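Local coordinates for protein phosphate transporter (Thermotoga maritima MSB8, PDB 6L85) that probably imports phosphate across the cell membrane in a sodium-dependent manner, as a bacterial relative of the human SLC20 phosphate carriers, at residues 21-26 / 306-311; 88-93 / 383-388; 101-106 / 372-377; 136-141 / 340-345. All blocks are in the same frame, centred on the assembly; numbering follows the deposited sequence.

How the interactions relate
Interactions 1 and 4 are buried, interaction 2 is partly buried and interaction 3 lies at the surface. Interactions 1 and 3 meet at one sodium ion, for which 21-26 supplies side chains and 101-106 a backbone carbonyl. Interactions 3 and 4 meet at the phosphate through two similar loops, each leaving a helix through a Schellman glycine and entering the next at a capping serine. Helix 368-400 serves interactions 2 and 3. The chemistry varies accordingly: interaction 1 is van der Waals packing, mostly of apolar side chains, tryptophan N-H groups cross interactions 2 and 4, to a threonine hydroxyl and a loop carbonyl, and interaction 3 rests mainly on one tyrosine side chain.

Interaction 1: 21-26 / 306-311; sequences NDVANS and KVMETV. With NA (sodium ion), chain Q.
M308 lies across V23 and A24 where two kinked helices pack at a small residue, the CA atoms of A24 and M308 coming within 4.3 Å. Segments 21-26 and 306-311, from helix 2-32 and the short helix 304-311, cross at -41°, and the methyl of A24 fits against the backbone of its partner, 3.9 Å from M308 CA. Along M308, CB makes no close contact, but CG, set anti to the backbone N (chi1 -156°), comes 4.0 Å from A24 CA. SD then runs past V23 CG2, and a bend at the last torsion (chi3 -18°) carries CE to 3.8 Å from V23 CG1, so the thioether and terminal methyl lie obliquely against both branches of the valine. M27 and V31, further along helix 2-32, and V38 and A41 of helix 38-56 also touch this side chain. Were M308 shortened to an alanine, a gap would probably open beside V23, and both valine methyls would lose this apolar partner. V311 CG2 closes the other end of the contact on A24 CB. The far side of 21-26 is polar and sodium-binding. D22 OD1 holds the ion at 2.3 Å and N21 OD1 at 2.6 Å, with V104 and T347 as further ligands, while N21 ND2 is held by T98 and Y102. The remaining ligand is a water that donates to N21 O and, at 2.6 Å, to N25 OD1.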
loop_
_atom_site.group_PDB
_atom_site.type_symbol
_atom_site.label_atom_id
_atom_site.label_comp_id
_atom_site.label_asym_id
_atom_site.label_seq_id
_atom_site.Cartn_x
_atom_site.Cartn_y
_atom_site.Cartn_z
ATOM N N ASN B 21 -17.795 -6.718 -15.224
ATOM C CA ASN B 21 -17.723 -8.113 -15.651
ATOM C C ASN B 21 -16.721 -8.926 -14.856
ATOM O O ASN B 21 -16.902 -10.141 -14.700
ATOM C CB ASN B 21 -17.350 -8.229 -17.138
ATOM C CG ASN B 21 -17.807 -9.559 -17.744
ATOM O OD1 ASN B 21 -17.032 -10.533 -17.852
ATOM N ND2 ASN B 21 -19.083 -9.612 -18.109
ATOM N N ASP B 22 -15.644 -8.306 -14.383
ATOM C CA ASP B 22 -14.522 -9.084 -13.888
ATOM C C ASP B 22 -14.369 -9.126 -12.374
ATOM O O ASP B 22 -13.495 -9.867 -11.904
ATOM C CB ASP B 22 -13.207 -8.553 -14.474
ATOM C CG ASP B 22 -13.040 -8.868 -15.962
ATOM O OD1 ASP B 22 -13.924 -9.497 -16.560
ATOM O OD2 ASP B 22 -12.017 -8.464 -16.533
ATOM N N VAL B 23 -15.133 -8.347 -11.589
ATOM C CA VAL B 23 -14.925 -8.472 -10.139
ATOM C C VAL B 23 -15.110 -9.923 -9.674
ATOM O O VAL B 23 -14.362 -10.403 -8.801
ATOM C CB VAL B 23 -15.818 -7.473 -9.364
ATOM C CG1 VAL B 23 -17.301 -7.717 -9.614
ATOM C CG2 VAL B 23 -15.478 -7.499 -7.862
ATOM N N ALA B 24 -16.018 -10.670 -10.315
ATOM C CA ALA B 24 -16.182 -12.100 -10.017
ATOM C C ALA B 24 -14.861 -12.862 -10.061
ATOM O O ALA B 24 -14.633 -13.744 -9.218
ATOM C CB ALA B 24 -17.176 -12.743 -10.987
ATOM N N ASN B 25 -13.965 -12.510 -11.004
ATOM C CA ASN B 25 -12.720 -13.266 -11.181
ATOM C C ASN B 25 -11.843 -13.234 -9.930
ATOM O O ASN B 25 -10.995 -14.118 -9.741
ATOM C CB ASN B 25 -11.883 -12.721 -12.353
ATOM C CG ASN B 25 -12.612 -12.734 -13.700
ATOM O OD1 ASN B 25 -13.778 -13.134 -13.819
ATOM N ND2 ASN B 25 -11.909 -12.269 -14.731
ATOM N N SER B 26 -11.953 -12.185 -9.122
ATOM C CA SER B 26 -11.160 -12.121 -7.904
ATOM C C SER B 26 -11.960 -12.433 -6.651
ATOM O O SER B 26 -11.415 -13.053 -5.734
ATOM C CB SER B 26 -10.509 -10.740 -7.749
ATOM O OG SER B 26 -11.475 -9.726 -7.590
ATOM N N LYS B 306 -23.646 -7.893 -9.329
ATOM C CA LYS B 306 -24.635 -8.814 -9.887
ATOM C C LYS B 306 -24.005 -10.091 -10.436
ATOM O O LYS B 306 -24.346 -11.185 -9.970
ATOM C CB LYS B 306 -25.458 -8.088 -10.961
ATOM C CG LYS B 306 -26.592 -7.212 -10.382
ATOM C CD LYS B 306 -26.082 -5.872 -9.858
ATOM C CE LYS B 306 -27.195 -5.081 -9.172
ATOM N NZ LYS B 306 -27.487 -5.561 -7.776
ATOM N N VAL B 307 -23.058 -9.998 -11.373
ATOM C CA VAL B 307 -22.413 -11.192 -11.932
ATOM C C VAL B 307 -21.491 -11.875 -10.919
ATOM O O VAL B 307 -21.207 -13.087 -11.041
ATOM C CB VAL B 307 -21.685 -10.771 -13.224
ATOM C CG1 VAL B 307 -20.879 -9.514 -12.953
ATOM C CG2 VAL B 307 -20.804 -11.894 -13.803
ATOM N N MET B 308 -21.040 -11.135 -9.895
ATOM C CA MET B 308 -20.256 -11.751 -8.828
ATOM C C MET B 308 -21.058 -12.838 -8.112
ATOM O O MET B 308 -20.596 -13.980 -7.983
ATOM C CB MET B 308 -19.790 -10.679 -7.839
ATOM C CG MET B 308 -18.566 -11.030 -7.042
ATOM S SD MET B 308 -18.230 -9.781 -5.782
ATOM C CE MET B 308 -19.163 -8.335 -6.328
ATOM N N GLU B 309 -22.260 -12.495 -7.615
ATOM C CA GLU B 309 -23.112 -13.480 -6.939
ATOM C C GLU B 309 -23.976 -14.270 -7.920
ATOM O O GLU B 309 -25.151 -14.548 -7.663
ATOM C CB GLU B 309 -23.983 -12.754 -5.915
ATOM C CG GLU B 309 -24.757 -11.584 -6.524
ATOM C CD GLU B 309 -25.905 -11.083 -5.667
ATOM O OE1 GLU B 309 -26.794 -11.893 -5.328
ATOM O OE2 GLU B 309 -25.926 -9.870 -5.356
ATOM N N THR B 310 -23.394 -14.649 -9.036
ATOM C CA THR B 310 -23.839 -15.607 -10.037
ATOM C C THR B 310 -22.715 -16.566 -10.391
ATOM O O THR B 310 -22.966 -17.749 -10.652
ATOM C CB THR B 310 -24.354 -14.874 -11.286
ATOM O OG1 THR B 310 -25.486 -14.070 -10.922
ATOM C CG2 THR B 310 -24.759 -15.858 -12.376
ATOM N N VAL B 311 -21.470 -16.080 -10.405
ATOM C CA VAL B 311 -20.342 -17.008 -10.419
ATOM C C VAL B 311 -20.164 -17.649 -9.040
ATOM O O VAL B 311 -19.853 -18.845 -8.928
ATOM C CB VAL B 311 -19.062 -16.295 -10.898
ATOM C CG1 VAL B 311 -17.846 -17.211 -10.744
ATOM C CG2 VAL B 311 -19.217 -15.860 -12.348
HETATM NA NA NA Q . -14.630 -11.472 -17.517
HETATM O O HOH W 1 -15.629 -12.404 -15.567
#

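Interaction 2: 88-93 / 383-388; sequences IAASFW and PTVAAT
Segments 88-93 and 383-388 run at 135° to each other, their axes 8.7 Å apart at closest, with A89 facing T388 across the crossing. This is helix-helix packing between helices 76-99 and 368-400, in which alanines let the backbones approach and a tryptophan fills the wider end. A89 CB rests against the T388 methyl, 3.7 Å from CG2. V385 divides its branches between two neighbours: CG1 reaches A90, while CG2 lies 3.8 Å from W93 CD1 as the two side chains pass alongside, pointing opposite ways. S109, on helix 106-121, also touches both A90 and V385. The indole of W93 is gripped in several ways. The T384 methyl CG2 sits over its six-membered ring, 3.7 Å from the centroid, in a CH-pi contact, and F92 CD2 lies over the opposite face. At the rim, W93 NE1 donates to T388 OG1 at 2.8 Å with a fairly straight N-H...O angle of 155°, the acceptor lying slightly out of the ring plane. Together these contacts should fix the rotation of the indole. Because T388 OG1 is turned anti to its own carbonyl carbon (chi1 -54°), the hydroxyl can also donate back into its helix. It does so to T384 O at 2.7 Å, and T388 N reaches that same oxygen from the other face of the carbonyl plane.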
loop_
_atom_site.group_PDB
_atom_site.type_symbol
_atom_site.label_atom_id
_atom_site.label_comp_id
_atom_site.label_asym_id
_atom_site.label_seq_id
_atom_site.Cartn_x
_atom_site.Cartn_y
_atom_site.Cartn_z
ATOM N N ILE B 88 -15.803 1.983 -28.035
ATOM C CA ILE B 88 -17.254 1.883 -28.215
ATOM C C ILE B 88 -17.676 0.426 -28.391
ATOM O O ILE B 88 -18.589 -0.066 -27.711
ATOM C CB ILE B 88 -17.706 2.724 -29.425
ATOM C CG1 ILE B 88 -17.504 4.217 -29.169
ATOM C CG2 ILE B 88 -19.173 2.434 -29.753
ATOM C CD1 ILE B 88 -18.173 5.119 -30.213
ATOM N N ALA B 89 -17.001 -0.291 -29.302
ATOM C CA ALA B 89 -17.444 -1.632 -29.680
ATOM C C ALA B 89 -17.258 -2.620 -28.540
ATOM O O ALA B 89 -18.156 -3.433 -28.246
ATOM C CB ALA B 89 -16.687 -2.119 -30.933
ATOM N N ALA B 90 -16.074 -2.594 -27.916
ATOM C CA ALA B 90 -15.800 -3.493 -26.806
ATOM C C ALA B 90 -16.743 -3.214 -25.643
ATOM O O ALA B 90 -17.326 -4.146 -25.084
ATOM C CB ALA B 90 -14.339 -3.375 -26.368
ATOM N N SER B 91 -16.915 -1.942 -25.275
ATOM C CA SER B 91 -17.827 -1.599 -24.185
ATOM C C SER B 91 -19.209 -2.157 -24.443
ATOM O O SER B 91 -19.846 -2.714 -23.539
ATOM C CB SER B 91 -17.923 -0.081 -24.034
ATOM O OG SER B 91 -16.704 0.435 -23.566
ATOM N N PHE B 92 -19.702 -1.976 -25.676
ATOM C CA PHE B 92 -21.029 -2.459 -26.032
ATOM C C PHE B 92 -21.156 -3.949 -25.760
ATOM O O PHE B 92 -22.090 -4.396 -25.073
ATOM C CB PHE B 92 -21.317 -2.163 -27.508
ATOM C CG PHE B 92 -22.659 -2.638 -27.949
ATOM C CD1 PHE B 92 -23.794 -1.915 -27.622
ATOM C CD2 PHE B 92 -22.797 -3.835 -28.626
ATOM C CE1 PHE B 92 -25.049 -2.359 -27.992
ATOM C CE2 PHE B 92 -24.059 -4.288 -29.004
ATOM C CZ PHE B 92 -25.180 -3.548 -28.695
ATOM N N TRP B 93 -20.222 -4.741 -26.290
ATOM C CA TRP B 93 -20.383 -6.185 -26.116
ATOM C C TRP B 93 -20.143 -6.621 -24.666
ATOM O O TRP B 93 -20.821 -7.538 -24.174
ATOM C CB TRP B 93 -19.493 -6.937 -27.107
ATOM C CG TRP B 93 -20.092 -6.808 -28.453
ATOM C CD1 TRP B 93 -19.647 -6.020 -29.486
ATOM C CD2 TRP B 93 -21.309 -7.407 -28.900
ATOM N NE1 TRP B 93 -20.499 -6.123 -30.555
ATOM C CE2 TRP B 93 -21.527 -6.967 -30.226
ATOM C CE3 TRP B 93 -22.229 -8.289 -28.317
ATOM C CZ2 TRP B 93 -22.623 -7.385 -30.980
ATOM C CZ3 TRP B 93 -23.323 -8.696 -29.063
ATOM C CH2 TRP B 93 -23.507 -8.247 -30.385
ATOM N N PRO B 383 -14.049 -11.861 -33.188
ATOM C CA PRO B 383 -14.605 -11.390 -34.477
ATOM C C PRO B 383 -15.812 -10.475 -34.329
ATOM O O PRO B 383 -15.959 -9.527 -35.110
ATOM C CB PRO B 383 -14.969 -12.691 -35.209
ATOM C CG PRO B 383 -15.104 -13.727 -34.116
ATOM C CD PRO B 383 -14.069 -13.334 -33.096
ATOM N N THR B 384 -16.693 -10.731 -33.364
ATOM C CA THR B 384 -17.844 -9.849 -33.176
ATOM C C THR B 384 -17.402 -8.422 -32.867
ATOM O O THR B 384 -17.914 -7.454 -33.447
ATOM C CB THR B 384 -18.727 -10.376 -32.045
ATOM O OG1 THR B 384 -19.088 -11.735 -32.313
ATOM C CG2 THR B 384 -19.983 -9.525 -31.900
ATOM N N VAL B 385 -16.451 -8.266 -31.945
ATOM C CA VAL B 385 -16.021 -6.916 -31.597
ATOM C C VAL B 385 -15.216 -6.309 -32.730
ATOM O O VAL B 385 -15.336 -5.108 -33.009
ATOM C CB VAL B 385 -15.230 -6.900 -30.276
ATOM C CG1 VAL B 385 -14.776 -5.494 -29.981
ATOM C CG2 VAL B 385 -16.103 -7.414 -29.132
ATOM N N ALA B 386 -14.369 -7.112 -33.392
ATOM C CA ALA B 386 -13.637 -6.601 -34.550
ATOM C C ALA B 386 -14.596 -6.048 -35.601
ATOM O O ALA B 386 -14.416 -4.926 -36.095
ATOM C CB ALA B 386 -12.738 -7.692 -35.137
ATOM N N ALA B 387 -15.662 -6.799 -35.907
ATOM C CA ALA B 387 -16.622 -6.361 -36.917
ATOM C C ALA B 387 -17.384 -5.130 -36.456
ATOM O O ALA B 387 -17.630 -4.214 -37.248
ATOM C CB ALA B 387 -17.582 -7.505 -37.257
ATOM N N THR B 388 -17.767 -5.088 -35.173
ATOM C CA THR B 388 -18.475 -3.927 -34.644
ATOM C C THR B 388 -17.591 -2.685 -34.671
ATOM O O THR B 388 -18.059 -1.585 -34.974
ATOM C CB THR B 388 -18.944 -4.221 -33.216
ATOM O OG1 THR B 388 -19.702 -5.439 -33.198
ATOM C CG2 THR B 388 -19.788 -3.087 -32.664
#

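Interaction 3: 101-106 / 372-377; sequences GYPVST and KNIVIS. With NA (sodium ion), chain Q; PO4 (phosphate ion), chain P.
Y102 turns the edge of its ring onto I374, joining the loop between helices 76-99 and 106-121 to helix 368-400. The loop opens with a Schellman motif, G101 ending the first helix with a positive phi, and closes with S105 as N-cap of the second. The close part of the contact belongs to the tyrosine: CD2 lies 3.5 Å from I374 CG1, which is near the ring plane, and CE2 comes 3.6 Å from N373 CB. With CG anti to the carbonyl carbon (chi1 -76°), the ring crosses N373 and I374 obliquely and meets both, its plane 44° from the N373 amide. N373 sits on the surface. Without the ring, as with an alanine here, I374 CG1 and N373 CB would probably lose their main partner across this contact, and the loop would be less firmly held to the helix. Elsewhere the two segments meet more loosely, as at P103 CD, 4.1 Å from I374 CD1, and at V104 CG1, 4.0 Å from S377 OG. P103 O is additionally bound by W378 NE1 of the same helix. Away from the helix, the buried end of the loop is polar. V104 O coordinates the sodium at 2.3 Å, beside N21, D22 and T347. S105 OG, which also caps H108 N, donates to phosphate O2, consistent with a substrate site. T106 grips a single phosphate oxygen twice: its N donates to O4 at 2.9 Å and its OG1 to the same O4 at 2.8 Å.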
loop_
_atom_site.group_PDB
_atom_site.type_symbol
_atom_site.label_atom_id
_atom_site.label_comp_id
_atom_site.label_asym_id
_atom_site.label_seq_id
_atom_site.Cartn_x
_atom_site.Cartn_y
_atom_site.Cartn_z
ATOM N N GLY B 101 -25.333 -11.564 -17.257
ATOM C CA GLY B 101 -24.560 -12.321 -16.290
ATOM C C GLY B 101 -23.497 -13.221 -16.879
ATOM O O GLY B 101 -23.039 -14.147 -16.204
ATOM N N TYR B 102 -23.072 -12.979 -18.131
ATOM C CA TYR B 102 -22.080 -13.907 -18.666
ATOM C C TYR B 102 -20.673 -13.347 -18.505
ATOM O O TYR B 102 -20.415 -12.190 -18.878
ATOM C CB TYR B 102 -22.362 -14.208 -20.138
ATOM C CG TYR B 102 -23.524 -15.163 -20.332
ATOM C CD1 TYR B 102 -24.833 -14.705 -20.304
ATOM C CD2 TYR B 102 -23.314 -16.526 -20.517
ATOM C CE1 TYR B 102 -25.908 -15.577 -20.471
ATOM C CE2 TYR B 102 -24.382 -17.407 -20.682
ATOM C CZ TYR B 102 -25.673 -16.925 -20.664
ATOM O OH TYR B 102 -26.734 -17.791 -20.832
ATOM N N PRO B 103 -19.753 -14.116 -17.924
ATOM C CA PRO B 103 -18.345 -13.697 -17.835
ATOM C C PRO B 103 -17.657 -13.847 -19.188
ATOM O O PRO B 103 -17.587 -14.951 -19.734
ATOM C CB PRO B 103 -17.757 -14.665 -16.796
ATOM C CG PRO B 103 -18.611 -15.916 -16.930
ATOM C CD PRO B 103 -19.982 -15.469 -17.383
ATOM N N VAL B 104 -17.157 -12.730 -19.730
ATOM C CA VAL B 104 -16.426 -12.697 -20.998
ATOM C C VAL B 104 -15.063 -12.029 -20.777
ATOM O O VAL B 104 -14.819 -11.374 -19.762
ATOM C CB VAL B 104 -17.200 -11.952 -22.115
ATOM C CG1 VAL B 104 -18.492 -12.668 -22.447
ATOM C CG2 VAL B 104 -17.479 -10.500 -21.713
ATOM N N SER B 105 -14.189 -12.163 -21.772
ATOM C CA SER B 105 -12.879 -11.521 -21.742
ATOM C C SER B 105 -12.963 -10.116 -22.328
ATOM O O SER B 105 -13.216 -9.954 -23.531
ATOM C CB SER B 105 -11.842 -12.332 -22.511
ATOM O OG SER B 105 -10.628 -11.598 -22.622
ATOM N N THR B 106 -12.719 -9.107 -21.480
ATOM C CA THR B 106 -12.633 -7.719 -21.930
ATOM C C THR B 106 -11.338 -7.474 -22.694
ATOM O O THR B 106 -11.278 -6.565 -23.526
ATOM C CB THR B 106 -12.737 -6.743 -20.725
ATOM O OG1 THR B 106 -11.529 -6.783 -19.939
ATOM C CG2 THR B 106 -13.928 -7.106 -19.804
ATOM N N LYS B 372 -22.933 -23.896 -22.991
ATOM C CA LYS B 372 -22.774 -23.767 -24.433
ATOM C C LYS B 372 -22.778 -22.300 -24.837
ATOM O O LYS B 372 -21.990 -21.894 -25.700
ATOM C CB LYS B 372 -23.877 -24.541 -25.168
ATOM C CG LYS B 372 -23.577 -26.021 -25.384
ATOM C CD LYS B 372 -24.870 -26.815 -25.616
ATOM C CE LYS B 372 -24.658 -28.299 -25.344
ATOM N NZ LYS B 372 -25.881 -29.118 -25.609
ATOM N N ASN B 373 -23.663 -21.495 -24.225
ATOM C CA ASN B 373 -23.678 -20.056 -24.481
ATOM C C ASN B 373 -22.336 -19.417 -24.144
ATOM O O ASN B 373 -21.838 -18.555 -24.881
ATOM C CB ASN B 373 -24.787 -19.390 -23.665
ATOM C CG ASN B 373 -26.165 -19.642 -24.236
ATOM O OD1 ASN B 373 -26.310 -20.374 -25.205
ATOM N ND2 ASN B 373 -27.189 -19.035 -23.633
ATOM N N ILE B 374 -21.742 -19.825 -23.024
ATOM C CA ILE B 374 -20.468 -19.257 -22.603
ATOM C C ILE B 374 -19.386 -19.587 -23.620
ATOM O O ILE B 374 -18.621 -18.712 -24.048
ATOM C CB ILE B 374 -20.099 -19.755 -21.192
ATOM C CG1 ILE B 374 -20.845 -18.936 -20.135
ATOM C CG2 ILE B 374 -18.579 -19.721 -20.970
ATOM C CD1 ILE B 374 -20.539 -19.344 -18.717
ATOM N N VAL B 375 -19.315 -20.856 -24.030
ATOM C CA VAL B 375 -18.305 -21.263 -25.006
ATOM C C VAL B 375 -18.505 -20.530 -26.334
ATOM O O VAL B 375 -17.534 -20.081 -26.961
ATOM C CB VAL B 375 -18.320 -22.792 -25.181
ATOM C CG1 VAL B 375 -17.408 -23.217 -26.337
ATOM C CG2 VAL B 375 -17.898 -23.465 -23.883
ATOM N N ILE B 376 -19.761 -20.383 -26.773
ATOM C CA ILE B 376 -20.030 -19.668 -28.020
ATOM C C ILE B 376 -19.529 -18.237 -27.917
ATOM O O ILE B 376 -18.828 -17.742 -28.809
ATOM C CB ILE B 376 -21.533 -19.686 -28.367
ATOM C CG1 ILE B 376 -22.085 -21.109 -28.520
ATOM C CG2 ILE B 376 -21.797 -18.874 -29.637
ATOM C CD1 ILE B 376 -21.695 -21.754 -29.727
ATOM N N SER B 377 -19.934 -17.536 -26.848
ATOM C CA SER B 377 -19.555 -16.140 -26.678
ATOM C C SER B 377 -18.043 -15.995 -26.668
ATOM O O SER B 377 -17.497 -15.076 -27.291
ATOM C CB SER B 377 -20.170 -15.575 -25.389
ATOM O OG SER B 377 -19.506 -16.087 -24.242
HETATM NA NA NA Q . -14.630 -11.472 -17.517
HETATM P P PO4 P . -10.423 -10.345 -18.988
HETATM O O1 PO4 P . -10.931 -11.772 -18.785
HETATM O O2 PO4 P . -9.823 -10.138 -20.362
HETATM O O3 PO4 P . -9.354 -10.076 -17.934
HETATM O O4 PO4 P . -11.572 -9.355 -18.878
HETATM O O HOH W 1 -15.629 -12.404 -15.567
#

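Interaction 4: 136-141 / 340-345; sequences VLSWVV and LGLPIS. With NA (sodium ion), chain R; PO4 (phosphate ion), chain P.
W139 and P343 share the one hydrogen bond between helix segment 136-141 and loop 340-345. W139 NE1 donates to P343 O at 2.9 Å, with an N-H...O angle of 148°; the oxygen lies in the indole plane, while the donor is tilted 18° from the carbonyl plane. The second torsion of W139 is close to zero (chi2 -4°) and helps direct the N-H at the loop. A proline carbonyl within an extended loop is thereby given a partner in a buried setting. Apolar contacts flank this bond. I344 CD1 meets the edge of the same indole, 4.0 Å from W139 CD1, and also packs 3.5 Å from S138 CB. L342 CD1 touches S138 CB more loosely, at 4.1 Å. The S138 hydroxyl is engaged within its own helix, by I135 O. Ionic and ligand bonds occupy the other side of the loop: I344 O binds a sodium ion at 2.2 Å, and a water completes the site with T107, N257 and D258. One residue on, S345 OG donates to phosphate O1 at 2.8 Å and also caps H348 N. The indole thus borders the loop that lines this sodium site and the phosphate site. G341 leaves helix 320-339 through a Schellman motif and S345 N-caps helix 346-357; P343 packs against helix 58-66, and H108 and V111 of helix 106-121 meet W139 of helix 129-162.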
loop_
_atom_site.group_PDB
_atom_site.type_symbol
_atom_site.label_atom_id
_atom_site.label_comp_id
_atom_site.label_asym_id
_atom_site.label_seq_id
_atom_site.Cartn_x
_atom_site.Cartn_y
_atom_site.Cartn_z
ATOM N N VAL B 136 -1.745 -13.875 -29.003
ATOM C CA VAL B 136 -2.636 -15.040 -29.122
ATOM C C VAL B 136 -2.008 -16.257 -28.453
ATOM O O VAL B 136 -2.679 -17.020 -27.733
ATOM C CB VAL B 136 -2.992 -15.330 -30.594
ATOM C CG1 VAL B 136 -3.880 -16.564 -30.662
ATOM C CG2 VAL B 136 -3.723 -14.169 -31.219
ATOM N N LEU B 137 -0.697 -16.436 -28.638
ATOM C CA LEU B 137 -0.007 -17.522 -27.954
ATOM C C LEU B 137 -0.191 -17.429 -26.445
ATOM O O LEU B 137 -0.413 -18.446 -25.772
ATOM C CB LEU B 137 1.481 -17.505 -28.308
ATOM C CG LEU B 137 2.307 -18.586 -27.608
ATOM C CD1 LEU B 137 1.723 -19.981 -27.883
ATOM C CD2 LEU B 137 3.774 -18.525 -28.030
ATOM N N SER B 138 -0.083 -16.217 -25.890
ATOM C CA SER B 138 -0.267 -16.064 -24.453
ATOM C C SER B 138 -1.710 -16.342 -24.062
ATOM O O SER B 138 -1.966 -16.822 -22.958
ATOM C CB SER B 138 0.161 -14.664 -24.006
ATOM O OG SER B 138 -0.806 -13.706 -24.407
ATOM N N TRP B 139 -2.654 -16.073 -24.966
ATOM C CA TRP B 139 -4.051 -16.368 -24.675
ATOM C C TRP B 139 -4.282 -17.861 -24.548
ATOM O O TRP B 139 -5.250 -18.290 -23.903
ATOM C CB TRP B 139 -4.953 -15.810 -25.769
ATOM C CG TRP B 139 -5.055 -14.339 -25.786
ATOM C CD1 TRP B 139 -4.500 -13.449 -24.883
ATOM C CD2 TRP B 139 -5.778 -13.553 -26.734
ATOM N NE1 TRP B 139 -4.839 -12.160 -25.234
ATOM C CE2 TRP B 139 -5.620 -12.194 -26.362
ATOM C CE3 TRP B 139 -6.534 -13.859 -27.864
ATOM C CZ2 TRP B 139 -6.191 -11.152 -27.086
ATOM C CZ3 TRP B 139 -7.110 -12.822 -28.575
ATOM C CH2 TRP B 139 -6.931 -11.484 -28.187
ATOM N N VAL B 140 -3.447 -18.655 -25.223
ATOM C CA VAL B 140 -3.540 -20.109 -25.120
ATOM C C VAL B 140 -2.722 -20.632 -23.937
ATOM O O VAL B 140 -3.154 -21.533 -23.215
ATOM C CB VAL B 140 -3.093 -20.756 -26.449
ATOM C CG1 VAL B 140 -2.839 -22.215 -26.247
ATOM C CG2 VAL B 140 -4.142 -20.542 -27.549
ATOM N N VAL B 141 -1.535 -20.071 -23.710
ATOM C CA VAL B 141 -0.626 -20.576 -22.676
ATOM C C VAL B 141 -1.081 -20.173 -21.262
ATOM O O VAL B 141 -0.927 -20.948 -20.303
ATOM C CB VAL B 141 0.803 -20.078 -22.978
ATOM C CG1 VAL B 141 1.751 -20.368 -21.834
ATOM C CG2 VAL B 141 1.319 -20.714 -24.253
ATOM N N LEU B 340 5.519 -9.003 -18.278
ATOM C CA LEU B 340 5.997 -9.146 -19.640
ATOM C C LEU B 340 5.280 -8.226 -20.619
ATOM O O LEU B 340 5.642 -8.204 -21.801
ATOM C CB LEU B 340 5.850 -10.598 -20.092
ATOM C CG LEU B 340 6.634 -11.595 -19.240
ATOM C CD1 LEU B 340 6.281 -13.007 -19.671
ATOM C CD2 LEU B 340 8.128 -11.323 -19.408
ATOM N N GLY B 341 4.278 -7.473 -20.165
ATOM C CA GLY B 341 3.512 -6.615 -21.051
ATOM C C GLY B 341 2.451 -7.325 -21.864
ATOM O O GLY B 341 1.966 -6.758 -22.851
ATOM N N LEU B 342 2.073 -8.545 -21.480
ATOM C CA LEU B 342 1.117 -9.345 -22.240
ATOM C C LEU B 342 -0.305 -9.047 -21.781
ATOM O O LEU B 342 -0.612 -9.247 -20.604
ATOM C CB LEU B 342 1.406 -10.835 -22.061
ATOM C CG LEU B 342 2.780 -11.258 -22.572
ATOM C CD1 LEU B 342 3.162 -12.666 -22.123
ATOM C CD2 LEU B 342 2.797 -11.121 -24.092
ATOM N N PRO B 343 -1.203 -8.610 -22.666
ATOM C CA PRO B 343 -2.619 -8.498 -22.302
ATOM C C PRO B 343 -3.262 -9.879 -22.351
ATOM O O PRO B 343 -3.372 -10.499 -23.415
ATOM C CB PRO B 343 -3.194 -7.569 -23.380
ATOM C CG PRO B 343 -2.066 -7.265 -24.306
ATOM C CD PRO B 343 -0.983 -8.248 -24.072
ATOM N N ILE B 344 -3.734 -10.328 -21.196
ATOM C CA ILE B 344 -4.164 -11.688 -20.898
ATOM C C ILE B 344 -5.621 -11.619 -20.461
ATOM O O ILE B 344 -6.111 -10.570 -20.030
ATOM C CB ILE B 344 -3.232 -12.272 -19.796
ATOM C CG1 ILE B 344 -1.902 -12.657 -20.411
ATOM C CG2 ILE B 344 -3.778 -13.414 -19.011
ATOM C CD1 ILE B 344 -2.071 -13.165 -21.712
ATOM N N SER B 345 -6.329 -12.732 -20.597
ATOM C CA SER B 345 -7.673 -12.833 -20.049
ATOM C C SER B 345 -7.605 -13.409 -18.643
ATOM O O SER B 345 -7.149 -14.539 -18.457
ATOM C CB SER B 345 -8.574 -13.695 -20.925
ATOM O OG SER B 345 -9.808 -13.895 -20.259
HETATM NA NA NA R . -5.903 -8.400 -19.613
HETATM P P PO4 P . -10.423 -10.345 -18.988
HETATM O O1 PO4 P . -10.931 -11.772 -18.785
HETATM O O2 PO4 P . -9.823 -10.138 -20.362
HETATM O O3 PO4 P . -9.354 -10.076 -17.934
HETATM O O4 PO4 P . -11.572 -9.355 -18.878
HETATM O O HOH W 2 -5.214 -6.575 -20.774
#